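PDB 7DLA: nucleoside permease NupG from Escherichia coli K-12, which carries a broad range of purine and pyrimidine nucleosides across the inner membrane in symport with protons, driven by the proton motive force. Local coordinates for residues R294-F298 with L310-M315; N232-F238 with I249-S254; I212-F216 with F398-F402; I280-M284 with S328-F332; L7-F12 with I135-I141. The protein carries 1 engineered substitution. One frame throughout, in Å; residues are numbered along the deposited sequence.

Contact 1: residues R294-F298 with L310-M315; sequences RFALF and LLVLSM
Ser-314 engages Arg-294 twice through one hydroxyl. OG accepts a bond from NH1 of Arg-294 at 2.5 Å, a length doubtful at this resolution, and the oxygen is tilted from the guanidinium plane. The same OG donates to the backbone O of Arg-294 at 3.1 Å, arriving from above the carbonyl plane, and that O also receives the helical N-H of Phe-298. Beside this polar pair, Leu-297 lies against the neighbouring helix: its CD2 meets Leu-310 CD2 at 3.6 Å, the two side chains at about a right angle, while its CD1 reaches Leu-313 CB at 3.5 Å. Met-315 brings CE to the ring edge of Phe-298, 3.5 Å from CE1; its SD lies 5.5 Å from the ring centroid, also at the edge, a Met-aromatic contact. One step out, the arginine is positioned by a bend at chi2 (-68°) that brings its guanidinium alongside Phe-298, whose CE1 sits over one face near the rim. NH2 bonds to Thr-227 and Ser-260. A leucine in place of Arg-294 would probably leave the Thr-227 and Ser-260 hydroxyls without this donor and cost Ser-314 one of its two bonds. The segments cross at -159°, nearly antiparallel, with axes 8.2 Å apart. Helix 226-236 flanks the pair through Thr-227 and Phe-234, and helix 380-402 sets Trp-384 edge-to-face with Phe-298.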
# COMPACT_ATOMS: atom_id res chain seq x y z
N ARG A 294 6.54 16.40 -1.99
CA ARG A 294 5.16 15.93 -2.08
C ARG A 294 4.29 16.65 -1.05
O ARG A 294 3.34 17.36 -1.41
CB ARG A 294 5.17 14.41 -1.87
CG ARG A 294 4.02 13.57 -2.42
CD ARG A 294 2.68 13.81 -1.73
NE ARG A 294 1.68 12.80 -2.10
CZ ARG A 294 1.00 12.72 -3.24
NH1 ARG A 294 1.19 13.62 -4.21
NH2 ARG A 294 0.13 11.73 -3.39
N PHE A 295 4.64 16.51 0.23
CA PHE A 295 3.83 17.13 1.29
C PHE A 295 3.83 18.66 1.17
O PHE A 295 2.81 19.30 1.45
CB PHE A 295 4.34 16.71 2.66
CG PHE A 295 4.21 15.23 2.95
CD1 PHE A 295 2.97 14.61 2.93
CD2 PHE A 295 5.33 14.48 3.30
CE1 PHE A 295 2.85 13.26 3.23
CE2 PHE A 295 5.21 13.13 3.59
CZ PHE A 295 3.96 12.52 3.55
N ALA A 296 4.95 19.26 0.76
CA ALA A 296 5.00 20.70 0.56
C ALA A 296 4.02 21.15 -0.52
O ALA A 296 3.35 22.18 -0.37
CB ALA A 296 6.42 21.13 0.20
N LEU A 297 3.93 20.39 -1.61
CA LEU A 297 3.03 20.77 -2.70
C LEU A 297 1.55 20.56 -2.34
O LEU A 297 0.68 21.30 -2.82
CB LEU A 297 3.43 19.99 -3.96
CG LEU A 297 4.68 20.47 -4.68
CD1 LEU A 297 4.99 19.57 -5.81
CD2 LEU A 297 4.51 21.87 -5.23
N PHE A 298 1.26 19.55 -1.52
CA PHE A 298 -0.07 19.38 -0.93
C PHE A 298 -0.45 20.56 -0.03
O PHE A 298 -1.61 20.99 -0.02
CB PHE A 298 -0.11 18.08 -0.14
CG PHE A 298 -0.78 16.96 -0.84
CD1 PHE A 298 -0.54 16.72 -2.18
CD2 PHE A 298 -1.52 16.03 -0.12
CE1 PHE A 298 -1.13 15.65 -2.81
CE2 PHE A 298 -2.09 14.95 -0.73
CZ PHE A 298 -1.90 14.76 -2.07
N LEU A 310 0.47 22.86 -8.72
CA LEU A 310 1.20 22.30 -7.58
C LEU A 310 0.66 20.93 -7.16
O LEU A 310 1.44 20.02 -6.84
CB LEU A 310 1.16 23.26 -6.38
CG LEU A 310 1.91 24.62 -6.34
CD1 LEU A 310 2.20 25.04 -4.91
CD2 LEU A 310 3.22 24.62 -7.12
N LEU A 311 -0.65 20.76 -7.16
CA LEU A 311 -1.22 19.48 -6.74
C LEU A 311 -0.81 18.34 -7.69
O LEU A 311 -0.45 17.25 -7.24
CB LEU A 311 -2.74 19.61 -6.67
CG LEU A 311 -3.31 20.27 -5.44
CD1 LEU A 311 -4.81 20.12 -5.49
CD2 LEU A 311 -2.79 19.63 -4.19
N VAL A 312 -0.85 18.60 -9.00
CA VAL A 312 -0.48 17.59 -9.99
C VAL A 312 1.01 17.28 -9.91
O VAL A 312 1.42 16.11 -10.02
CB VAL A 312 -0.89 18.08 -11.40
CG1 VAL A 312 -0.09 17.37 -12.48
CG2 VAL A 312 -2.38 17.89 -11.60
N LEU A 313 1.83 18.32 -9.76
CA LEU A 313 3.25 18.17 -9.46
C LEU A 313 3.47 17.22 -8.30
O LEU A 313 4.32 16.33 -8.38
CB LEU A 313 3.85 19.53 -9.17
CG LEU A 313 4.64 20.22 -10.27
CD1 LEU A 313 3.90 20.29 -11.57
CD2 LEU A 313 4.86 21.62 -9.76
N SER A 314 2.73 17.41 -7.22
CA SER A 314 2.84 16.50 -6.09
C SER A 314 2.55 15.07 -6.51
O SER A 314 3.31 14.15 -6.16
CB SER A 314 1.90 16.90 -4.97
OG SER A 314 2.01 15.97 -3.90
N MET A 315 1.43 14.84 -7.18
CA MET A 315 1.17 13.50 -7.72
C MET A 315 2.37 12.86 -8.39
O MET A 315 2.77 11.75 -8.04
CB MET A 315 -0.01 13.52 -8.68
CG MET A 315 -1.33 13.58 -8.05
SD MET A 315 -1.67 14.79 -6.80
CE MET A 315 -2.15 13.67 -5.50

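Contact 2: residues N232-F238 with I249-S254; sequences NTFLHSF and IVQHAS
His-236 slides its imidazole beneath the backbone carbonyl of Val-250, whose O lies over one ring face near the rim, 3.3 Å from CE1. Its chi1 of -87° and chi2 of -78° present that face to the oxygen, and NE2 bonds to Glu-156. Asn-232 has CG anti to the backbone N (chi1 177°), which carries the amide across to Ala-253: ND2 comes within 3.4 Å of Ala-253 CB. The polar atoms of that amide are held elsewhere, OD1 by Ser-27 and ND2 by Glu-156, whose carboxylate thus serves both Asn-232 and His-236. Leu-235 points at the other segment and grips the methyl of Ala-253 with two atoms, CB and CD1, each 3.5 Å from Ala-253 CB. Further along, Val-250 CG2 packs on Phe-238 CB at 3.5 Å, while the ring of Phe-238 leads away and has the Ser-237 hydroxyl over its centre. The contact closes a periplasmic turn between consecutive transmembrane spans, 210-236 and 248-268, of the major facilitator fold. Leu-235 also rests on Leu-311 of helix 305-335, whereas Glu-156, between helices 138-152 and 160-177, ties helix 226-236 to that side of the bundle.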
# COMPACT_ATOMS: atom_id res chain seq x y z
N ASN A 232 -7.57 11.94 -0.50
CA ASN A 232 -8.91 12.09 -1.03
C ASN A 232 -9.75 12.94 -0.07
O ASN A 232 -10.56 13.77 -0.51
CB ASN A 232 -9.51 10.71 -1.23
CG ASN A 232 -10.93 10.76 -1.70
OD1 ASN A 232 -11.87 10.93 -0.93
ND2 ASN A 232 -11.10 10.56 -3.01
N THR A 233 -9.54 12.77 1.25
CA THR A 233 -10.23 13.60 2.24
C THR A 233 -9.77 15.04 2.18
O THR A 233 -10.57 15.96 2.36
CB THR A 233 -10.05 13.04 3.65
OG1 THR A 233 -10.28 11.63 3.65
CG2 THR A 233 -11.01 13.70 4.61
N PHE A 234 -8.49 15.26 1.89
CA PHE A 234 -7.97 16.61 1.74
C PHE A 234 -8.53 17.28 0.49
O PHE A 234 -8.82 18.48 0.50
CB PHE A 234 -6.44 16.57 1.77
CG PHE A 234 -5.78 17.71 1.05
CD1 PHE A 234 -5.86 19.00 1.56
CD2 PHE A 234 -5.15 17.52 -0.17
CE1 PHE A 234 -5.27 20.07 0.89
CE2 PHE A 234 -4.55 18.58 -0.84
CZ PHE A 234 -4.61 19.86 -0.31
N LEU A 235 -8.72 16.52 -0.59
CA LEU A 235 -9.30 17.12 -1.79
C LEU A 235 -10.79 17.36 -1.63
O LEU A 235 -11.32 18.36 -2.14
CB LEU A 235 -9.03 16.24 -3.00
CG LEU A 235 -7.58 16.18 -3.42
CD1 LEU A 235 -7.46 15.33 -4.65
CD2 LEU A 235 -7.16 17.58 -3.73
N HIS A 236 -11.48 16.48 -0.92
CA HIS A 236 -12.88 16.73 -0.60
C HIS A 236 -13.04 17.81 0.47
O HIS A 236 -14.13 18.39 0.58
CB HIS A 236 -13.50 15.40 -0.20
CG HIS A 236 -14.03 14.63 -1.38
ND1 HIS A 236 -15.23 14.93 -2.00
CD2 HIS A 236 -13.48 13.61 -2.09
CE1 HIS A 236 -15.41 14.11 -3.02
NE2 HIS A 236 -14.36 13.30 -3.10
N SER A 237 -11.99 18.13 1.23
CA SER A 237 -12.06 19.20 2.21
C SER A 237 -12.58 20.49 1.62
O SER A 237 -13.19 21.30 2.33
CB SER A 237 -10.68 19.42 2.82
OG SER A 237 -9.94 20.45 2.15
N PHE A 238 -12.35 20.71 0.33
CA PHE A 238 -12.72 21.95 -0.32
C PHE A 238 -14.20 22.03 -0.67
O PHE A 238 -14.59 22.86 -1.50
CB PHE A 238 -11.89 22.16 -1.58
CG PHE A 238 -10.44 22.24 -1.32
CD1 PHE A 238 -9.88 23.40 -0.85
CD2 PHE A 238 -9.63 21.14 -1.52
CE1 PHE A 238 -8.54 23.48 -0.61
CE2 PHE A 238 -8.29 21.21 -1.26
CZ PHE A 238 -7.74 22.38 -0.81
N ILE A 249 -11.56 18.35 -9.59
CA ILE A 249 -10.65 17.70 -8.65
C ILE A 249 -11.28 17.65 -7.26
O ILE A 249 -10.95 16.78 -6.44
CB ILE A 249 -9.29 18.40 -8.66
CG1 ILE A 249 -9.31 19.70 -7.87
CG2 ILE A 249 -8.86 18.70 -10.10
CD1 ILE A 249 -8.11 20.54 -8.16
N VAL A 250 -12.21 18.57 -6.97
CA VAL A 250 -13.01 18.47 -5.76
C VAL A 250 -14.03 17.35 -5.91
O VAL A 250 -14.18 16.50 -5.01
CB VAL A 250 -13.72 19.79 -5.46
CG1 VAL A 250 -14.99 19.54 -4.73
CG2 VAL A 250 -12.85 20.65 -4.61
N GLN A 251 -14.73 17.33 -7.04
CA GLN A 251 -15.79 16.35 -7.24
C GLN A 251 -15.21 14.94 -7.30
O GLN A 251 -15.73 14.02 -6.65
CB GLN A 251 -16.59 16.68 -8.51
CG GLN A 251 -17.66 17.82 -8.41
CD GLN A 251 -18.85 17.45 -7.53
OE1 GLN A 251 -18.68 16.80 -6.48
NE2 GLN A 251 -20.07 17.82 -7.96
N HIS A 252 -14.08 14.77 -8.00
CA HIS A 252 -13.53 13.45 -8.32
C HIS A 252 -12.08 13.41 -7.91
O HIS A 252 -11.18 13.50 -8.75
CB HIS A 252 -13.69 13.16 -9.78
CG HIS A 252 -15.11 13.00 -10.19
ND1 HIS A 252 -15.84 14.03 -10.74
CD2 HIS A 252 -15.96 11.96 -10.05
CE1 HIS A 252 -17.07 13.61 -10.96
NE2 HIS A 252 -17.17 12.36 -10.55
N ALA A 253 -11.85 13.30 -6.60
CA ALA A 253 -10.48 13.32 -6.11
C ALA A 253 -9.74 12.06 -6.53
O ALA A 253 -8.56 12.14 -6.90
CB ALA A 253 -10.46 13.46 -4.59
N SER A 254 -10.41 10.91 -6.51
CA SER A 254 -9.77 9.67 -6.92
C SER A 254 -9.19 9.79 -8.33
O SER A 254 -8.14 9.21 -8.62
CB SER A 254 -10.75 8.51 -6.81
OG SER A 254 -11.19 8.35 -5.48

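Contact 3: residues I212-F216 with F398-F402; sequences IFFIF and FMAMF
Ile-212 opens the contact at the surface, its CG2 lying 4.2 Å from SD of Met-401. The two segments run nearly antiparallel with axes 12.0 Å apart, so the gap is bridged entirely by long side chains. Phe-213 follows: with CG anti to the backbone N (chi1 -172°), its ring swings toward helix 380-402. There CD1 of Phe-213 meets CE of Met-401 at 4.0 Å, the extended methionine crossing the ring obliquely, and CE1 of Phe-213 approaches CE1 of Phe-398 at a looser 4.5 Å, edge toward edge. Phe-213 also packs on Phe-332 of helix 305-335 and Met-284 of helix 253-299. One turn further on, Phe-216 points at the partner helix and meets Phe-398. Its CE2 comes 3.3 Å from CD1 of Phe-398, and its CZ touches Phe-398 CB at 3.8 Å. The ring centres are 5.4 Å apart and the planes lie at 35°, an oblique arrangement that is neither a stack nor edge-to-face. A serine at Phe-216 would probably open a gap beside Phe-398 and Ile-288 and let the Phe-398 ring turn more freely. Ile-288, on helix 253-299, touches both rings and backs the pair within the twelve-helix major facilitator bundle. Outside the two segments, Arg-209 gives helix 208-222 a directional tie to helix 380-402 by bonding to the backbone O of Met-401. Between 212-216 and 398-402 themselves everything that meets is hydrocarbon or thioether, so dispersion and shape fit alone join them.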
# COMPACT_ATOMS: atom_id res chain seq x y z
N ILE A 212 20.37 0.62 13.13
CA ILE A 212 20.11 2.01 12.75
C ILE A 212 19.25 2.05 11.49
O ILE A 212 18.24 2.76 11.43
CB ILE A 212 21.44 2.77 12.56
CG1 ILE A 212 22.00 3.24 13.90
CG2 ILE A 212 21.25 3.95 11.62
CD1 ILE A 212 21.05 4.07 14.67
N PHE A 213 19.63 1.26 10.48
CA PHE A 213 18.93 1.33 9.20
C PHE A 213 17.47 0.90 9.33
O PHE A 213 16.57 1.53 8.76
CB PHE A 213 19.60 0.46 8.15
CG PHE A 213 19.02 0.67 6.82
CD1 PHE A 213 19.04 1.93 6.25
CD2 PHE A 213 18.30 -0.33 6.20
CE1 PHE A 213 18.44 2.16 5.01
CE2 PHE A 213 17.68 -0.12 4.96
CZ PHE A 213 17.75 1.13 4.36
N PHE A 214 17.21 -0.19 10.07
CA PHE A 214 15.85 -0.70 10.19
C PHE A 214 14.95 0.27 10.94
O PHE A 214 13.80 0.50 10.54
CB PHE A 214 15.85 -2.06 10.89
CG PHE A 214 16.33 -3.19 10.02
CD1 PHE A 214 16.07 -3.18 8.66
CD2 PHE A 214 16.98 -4.29 10.56
CE1 PHE A 214 16.49 -4.23 7.85
CE2 PHE A 214 17.39 -5.33 9.75
CZ PHE A 214 17.15 -5.29 8.40
N ILE A 215 15.43 0.84 12.05
CA ILE A 215 14.54 1.78 12.74
C ILE A 215 14.31 3.00 11.86
O ILE A 215 13.20 3.54 11.82
CB ILE A 215 15.07 2.17 14.12
CG1 ILE A 215 15.39 0.92 14.93
CG2 ILE A 215 14.01 2.98 14.87
CD1 ILE A 215 15.34 1.13 16.42
N PHE A 216 15.33 3.45 11.14
CA PHE A 216 15.08 4.48 10.15
C PHE A 216 14.02 4.04 9.15
O PHE A 216 13.24 4.85 8.64
CB PHE A 216 16.33 4.84 9.38
CG PHE A 216 16.11 6.00 8.48
CD1 PHE A 216 15.78 7.23 9.00
CD2 PHE A 216 16.13 5.83 7.11
CE1 PHE A 216 15.55 8.32 8.18
CE2 PHE A 216 15.88 6.90 6.28
CZ PHE A 216 15.60 8.15 6.82
N PHE A 398 19.13 11.12 7.66
CA PHE A 398 19.69 10.19 6.69
C PHE A 398 20.99 10.71 6.12
O PHE A 398 21.94 9.94 5.95
CB PHE A 398 18.68 9.91 5.58
CG PHE A 398 19.11 8.82 4.64
CD1 PHE A 398 18.82 7.49 4.92
CD2 PHE A 398 19.82 9.11 3.49
CE1 PHE A 398 19.21 6.49 4.06
CE2 PHE A 398 20.22 8.10 2.63
CZ PHE A 398 19.91 6.79 2.92
N MET A 399 21.06 12.02 5.87
CA MET A 399 22.30 12.66 5.45
C MET A 399 23.43 12.43 6.46
O MET A 399 24.57 12.14 6.07
CB MET A 399 22.01 14.14 5.25
CG MET A 399 22.01 14.60 3.80
SD MET A 399 21.23 16.22 3.69
CE MET A 399 21.39 16.60 1.94
N ALA A 400 23.13 12.54 7.76
CA ALA A 400 24.08 12.12 8.78
C ALA A 400 24.54 10.70 8.53
O ALA A 400 25.73 10.45 8.35
CB ALA A 400 23.49 12.27 10.18
N MET A 401 23.60 9.74 8.48
CA MET A 401 24.03 8.34 8.34
C MET A 401 24.86 8.09 7.07
O MET A 401 25.78 7.26 7.12
CB MET A 401 22.85 7.36 8.36
CG MET A 401 23.04 6.18 7.35
SD MET A 401 21.98 4.74 7.53
CE MET A 401 22.55 3.78 6.15
N PHE A 402 24.59 8.75 5.93
CA PHE A 402 25.23 8.31 4.69
C PHE A 402 26.38 9.22 4.24
O PHE A 402 26.91 9.01 3.14
CB PHE A 402 24.22 8.17 3.54
CG PHE A 402 24.03 9.43 2.68
CD1 PHE A 402 23.76 10.67 3.23
CD2 PHE A 402 24.21 9.36 1.28
CE1 PHE A 402 23.61 11.80 2.42
CE2 PHE A 402 24.04 10.50 0.46
CZ PHE A 402 23.75 11.71 1.04

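Contact 4: residues I280-M284 with S328-F332; sequences IKNVM and SGSVF
Ile-280 drives its CG2 branch into the angle between Ser-328 and Phe-332, reaching the backbone O of Ser-328 at 3.2 Å and Phe-332 CB at 3.4 Å. That methyl lies near the ring plane of Phe-332, at its edge. The other branch of Ile-280 goes elsewhere: CD1 meets Val-331 CG1 at 3.9 Å, the two side chains at about a right angle. Met-284 approaches Phe-332 from another direction. Its chain is extended at chi2, then bends at chi3 (-51°), so that SD passes Gly-329 CA at 4.0 Å and CE ends 4.1 Å from Phe-332 CG, oblique to the ring. In the major facilitator fold the contact joins the cytoplasmic start of transmembrane span 281-300, within the long helix 253-299, to the cytoplasmic extension of span 306-326, in helix 305-335, with axes 9.2 Å apart and a crossing angle of -152°. Ser-328 faces Ile-280, Val-283 and Met-284. Its OG stands between its own backbone N and carbonyl carbon (chi1 38°) and bonds back to the O of Phe-324, one turn earlier, while presenting itself to aliphatic groups, Met-284 CG at 3.2 Å and Val-283 CG1 close by. The extended chain of Lys-281 passes Phe-332 obliquely, CE 4.1 Å from CE1. Helix 380-402 closes over this end, with Phe-402 on Lys-281, Phe-398 on Met-284 and Met-401 on Phe-332.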
# COMPACT_ATOMS: atom_id res chain seq x y z
N ILE A 280 22.80 3.16 -4.56
CA ILE A 280 21.74 2.83 -3.62
C ILE A 280 21.39 4.04 -2.76
O ILE A 280 20.24 4.50 -2.70
CB ILE A 280 22.15 1.64 -2.75
CG1 ILE A 280 23.04 0.65 -3.52
CG2 ILE A 280 20.92 0.99 -2.10
CD1 ILE A 280 22.44 0.11 -4.79
N LYS A 281 22.41 4.56 -2.07
CA LYS A 281 22.21 5.62 -1.09
C LYS A 281 21.60 6.86 -1.73
O LYS A 281 20.67 7.45 -1.17
CB LYS A 281 23.55 5.91 -0.42
CG LYS A 281 24.02 4.81 0.53
CD LYS A 281 25.32 5.19 1.24
CE LYS A 281 25.78 4.07 2.18
NZ LYS A 281 26.62 4.60 3.26
N ASN A 282 22.11 7.27 -2.90
CA ASN A 282 21.53 8.40 -3.64
C ASN A 282 20.09 8.16 -4.04
O ASN A 282 19.26 9.08 -3.98
CB ASN A 282 22.34 8.76 -4.88
CG ASN A 282 23.67 9.40 -4.55
OD1 ASN A 282 23.84 9.97 -3.46
ND2 ASN A 282 24.63 9.30 -5.46
N VAL A 283 19.75 6.94 -4.48
CA VAL A 283 18.36 6.76 -4.88
C VAL A 283 17.44 6.86 -3.66
O VAL A 283 16.38 7.51 -3.71
CB VAL A 283 18.20 5.45 -5.66
CG1 VAL A 283 16.81 4.89 -5.49
CG2 VAL A 283 18.50 5.71 -7.13
N MET A 284 17.85 6.27 -2.53
CA MET A 284 17.11 6.42 -1.28
C MET A 284 17.00 7.89 -0.86
O MET A 284 15.97 8.32 -0.32
CB MET A 284 17.77 5.58 -0.18
CG MET A 284 17.07 4.23 0.11
SD MET A 284 17.77 3.35 1.54
CE MET A 284 19.51 3.39 1.10
N SER A 328 15.33 0.55 -3.51
CA SER A 328 16.73 0.74 -3.10
C SER A 328 16.97 0.26 -1.68
O SER A 328 18.06 -0.22 -1.38
CB SER A 328 17.18 2.20 -3.19
OG SER A 328 16.18 3.14 -2.81
N GLY A 329 15.99 0.41 -0.79
CA GLY A 329 16.13 -0.15 0.54
C GLY A 329 16.40 -1.64 0.53
O GLY A 329 17.34 -2.09 1.16
N SER A 330 15.57 -2.42 -0.18
CA SER A 330 15.78 -3.86 -0.12
C SER A 330 17.08 -4.25 -0.83
O SER A 330 17.77 -5.19 -0.39
CB SER A 330 14.57 -4.62 -0.70
OG SER A 330 14.45 -4.42 -2.09
N VAL A 331 17.47 -3.52 -1.88
CA VAL A 331 18.77 -3.77 -2.51
C VAL A 331 19.92 -3.50 -1.53
O VAL A 331 20.87 -4.28 -1.43
CB VAL A 331 18.94 -2.95 -3.80
CG1 VAL A 331 20.32 -3.19 -4.42
CG2 VAL A 331 17.89 -3.31 -4.81
N PHE A 332 19.85 -2.35 -0.83
CA PHE A 332 20.82 -2.00 0.20
C PHE A 332 20.93 -3.10 1.25
O PHE A 332 22.03 -3.58 1.55
CB PHE A 332 20.40 -0.67 0.85
CG PHE A 332 21.32 -0.21 1.95
CD1 PHE A 332 22.53 0.42 1.66
CD2 PHE A 332 20.98 -0.40 3.29
CE1 PHE A 332 23.38 0.83 2.67
CE2 PHE A 332 21.82 0.02 4.30
CZ PHE A 332 23.03 0.63 3.99

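Contact 5: residues L7-F12 with I135-I141; sequences LKILSF and IRIWGTI
Ser-11, with chi1 at -150°, turns its hydroxyl toward the chain just before helix 138-152 and donates to the backbone O of Ile-135. OG lies in the carbonyl plane, on a lone pair, 3.1 Å from that O. In Trp-138, chi1 of -75° sets CG anti to the carbonyl carbon, and chi2 of 93° turns the pyrrole side of the indole to Lys-8, whose CD meets CD1 of the tryptophan at 3.2 Å, oblique to the ring. The benzo side turns to Phe-12: CE3 of Trp-138 and CD1 of Phe-12 are 4.2 Å apart, the phenyl carbon near the indole plane at its edge. Ile-141 puts CG2 at the edge of the Phe-12 ring, 3.9 Å from CE1, and CD1 over one face of the indole. At the other end Leu-7 CB packs on Ile-135 CG2 at 3.6 Å, with Leu-121 of helix 92-122 touching both residues. Between these side chains the backbones draw close. Phe-12 CA points its hydrogen at Trp-138 O across 3.3 Å, and Gly-139 CA does the same toward Ser-11 O across 3.4 Å, with the CA atoms of Phe-12 and Gly-139 4.3 Å apart. Such a pair of CA-H...O contacts, made where a glycine and a serine let two backbones approach, is characteristic of close transmembrane helix packing, here between helix 3-19 and the cytoplasmic start of helix 138-152.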
# COMPACT_ATOMS: atom_id res chain seq x y z
N LEU A 7 -4.16 -15.52 -15.86
CA LEU A 7 -3.34 -14.82 -14.88
C LEU A 7 -3.64 -13.33 -14.87
O LEU A 7 -3.68 -12.71 -13.81
CB LEU A 7 -1.87 -15.09 -15.18
CG LEU A 7 -1.44 -16.47 -14.70
CD1 LEU A 7 0.06 -16.50 -14.48
CD2 LEU A 7 -2.22 -16.90 -13.46
N LYS A 8 -3.89 -12.74 -16.06
CA LYS A 8 -4.18 -11.32 -16.18
C LYS A 8 -5.52 -10.95 -15.53
O LYS A 8 -5.64 -9.88 -14.91
CB LYS A 8 -4.17 -10.93 -17.65
CG LYS A 8 -2.83 -11.01 -18.26
CD LYS A 8 -2.71 -10.09 -19.44
CE LYS A 8 -1.75 -10.64 -20.49
NZ LYS A 8 -1.19 -9.57 -21.38
N ILE A 9 -6.54 -11.81 -15.67
CA ILE A 9 -7.80 -11.57 -14.99
C ILE A 9 -7.61 -11.67 -13.49
O ILE A 9 -8.17 -10.86 -12.74
CB ILE A 9 -8.87 -12.56 -15.48
CG1 ILE A 9 -9.08 -12.36 -16.97
CG2 ILE A 9 -10.17 -12.38 -14.72
CD1 ILE A 9 -9.68 -13.49 -17.63
N LEU A 10 -6.81 -12.65 -13.03
CA LEU A 10 -6.53 -12.76 -11.61
C LEU A 10 -5.84 -11.51 -11.07
O LEU A 10 -6.19 -11.02 -10.00
CB LEU A 10 -5.67 -13.99 -11.35
CG LEU A 10 -6.19 -14.72 -10.12
CD1 LEU A 10 -7.61 -15.13 -10.31
CD2 LEU A 10 -5.31 -15.92 -9.85
N SER A 11 -4.84 -11.00 -11.80
CA SER A 11 -4.16 -9.76 -11.40
C SER A 11 -5.16 -8.62 -11.34
O SER A 11 -5.29 -7.95 -10.29
CB SER A 11 -3.02 -9.46 -12.38
OG SER A 11 -1.96 -8.77 -11.76
N PHE A 12 -5.88 -8.39 -12.45
CA PHE A 12 -6.90 -7.36 -12.51
C PHE A 12 -7.78 -7.40 -11.28
O PHE A 12 -7.89 -6.41 -10.55
CB PHE A 12 -7.79 -7.55 -13.73
CG PHE A 12 -8.70 -6.37 -13.97
CD1 PHE A 12 -8.24 -5.26 -14.65
CD2 PHE A 12 -10.01 -6.41 -13.58
CE1 PHE A 12 -9.07 -4.18 -14.87
CE2 PHE A 12 -10.83 -5.31 -13.78
CZ PHE A 12 -10.35 -4.19 -14.44
N ILE A 135 1.81 -9.46 -17.06
CA ILE A 135 0.65 -10.03 -16.33
C ILE A 135 0.48 -9.19 -15.07
O ILE A 135 -0.61 -9.22 -14.51
CB ILE A 135 0.93 -11.49 -15.97
CG1 ILE A 135 1.02 -12.35 -17.22
CG2 ILE A 135 -0.11 -12.01 -15.02
CD1 ILE A 135 1.54 -13.73 -16.94
N ARG A 136 1.53 -8.49 -14.64
CA ARG A 136 1.42 -7.68 -13.41
C ARG A 136 1.01 -6.25 -13.74
O ARG A 136 0.89 -5.48 -12.82
CB ARG A 136 2.73 -7.67 -12.63
CG ARG A 136 2.65 -6.88 -11.33
CD ARG A 136 1.98 -7.64 -10.20
NE ARG A 136 2.42 -7.11 -8.93
CZ ARG A 136 2.05 -5.92 -8.46
NH1 ARG A 136 2.51 -5.50 -7.30
NH2 ARG A 136 1.20 -5.17 -9.15
N ILE A 137 0.80 -5.93 -15.01
CA ILE A 137 0.37 -4.55 -15.35
C ILE A 137 -1.14 -4.47 -15.26
O ILE A 137 -1.64 -3.37 -15.29
CB ILE A 137 0.78 -4.17 -16.77
CG1 ILE A 137 2.23 -4.54 -17.06
CG2 ILE A 137 0.52 -2.69 -17.00
CD1 ILE A 137 2.72 -4.07 -18.40
N TRP A 138 -1.81 -5.61 -15.21
CA TRP A 138 -3.28 -5.62 -15.19
C TRP A 138 -3.75 -5.45 -13.76
O TRP A 138 -4.87 -5.02 -13.57
CB TRP A 138 -3.81 -6.87 -15.88
CG TRP A 138 -3.66 -6.71 -17.35
CD1 TRP A 138 -2.63 -7.12 -18.13
CD2 TRP A 138 -4.54 -5.98 -18.21
NE1 TRP A 138 -2.82 -6.72 -19.42
CE2 TRP A 138 -3.99 -6.03 -19.50
CE3 TRP A 138 -5.75 -5.31 -18.01
CZ2 TRP A 138 -4.61 -5.44 -20.59
CZ3 TRP A 138 -6.36 -4.73 -19.09
CH2 TRP A 138 -5.80 -4.79 -20.35
N GLY A 139 -2.87 -5.70 -12.80
CA GLY A 139 -3.22 -5.48 -11.38
C GLY A 139 -3.23 -4.00 -11.11
O GLY A 139 -3.98 -3.56 -10.25
N THR A 140 -2.38 -3.27 -11.82
CA THR A 140 -2.26 -1.81 -11.79
C THR A 140 -3.44 -1.23 -12.56
O THR A 140 -3.94 -0.21 -12.15
CB THR A 140 -0.95 -1.39 -12.45
OG1 THR A 140 0.04 -2.23 -11.86
CG2 THR A 140 -0.58 0.05 -12.18
N ILE A 141 -3.86 -1.88 -13.63
CA ILE A 141 -5.03 -1.36 -14.39
C ILE A 141 -6.27 -1.57 -13.53
O ILE A 141 -7.07 -0.66 -13.42
CB ILE A 141 -5.17 -2.03 -15.76
CG1 ILE A 141 -4.00 -1.69 -16.68
CG2 ILE A 141 -6.48 -1.63 -16.40
CD1 ILE A 141 -4.29 -1.97 -18.12

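From the N terminus, contact 5 closes first, bringing helix 138-152 back to helix 3-19, and it ends before any other contact opens. Contact 3 then opens at 212-216 and closes only at 398-402, tying helix 208-222 to helix 380-402 in a loop that encloses the remaining three. Inside it contact 2 comes first, shutting a short periplasmic loop; contact 4 follows in series, and contact 1 is nested within contact 4. No two loops cross. Contacts 1 and 4 join the same two transmembrane spans, 281-300 and 306-326, contact 1 toward the periplasmic side and contact 4 at the cytoplasmic side. Contact 1 touches contact 2, and contact 4 touches contact 3; contact 5 stands apart.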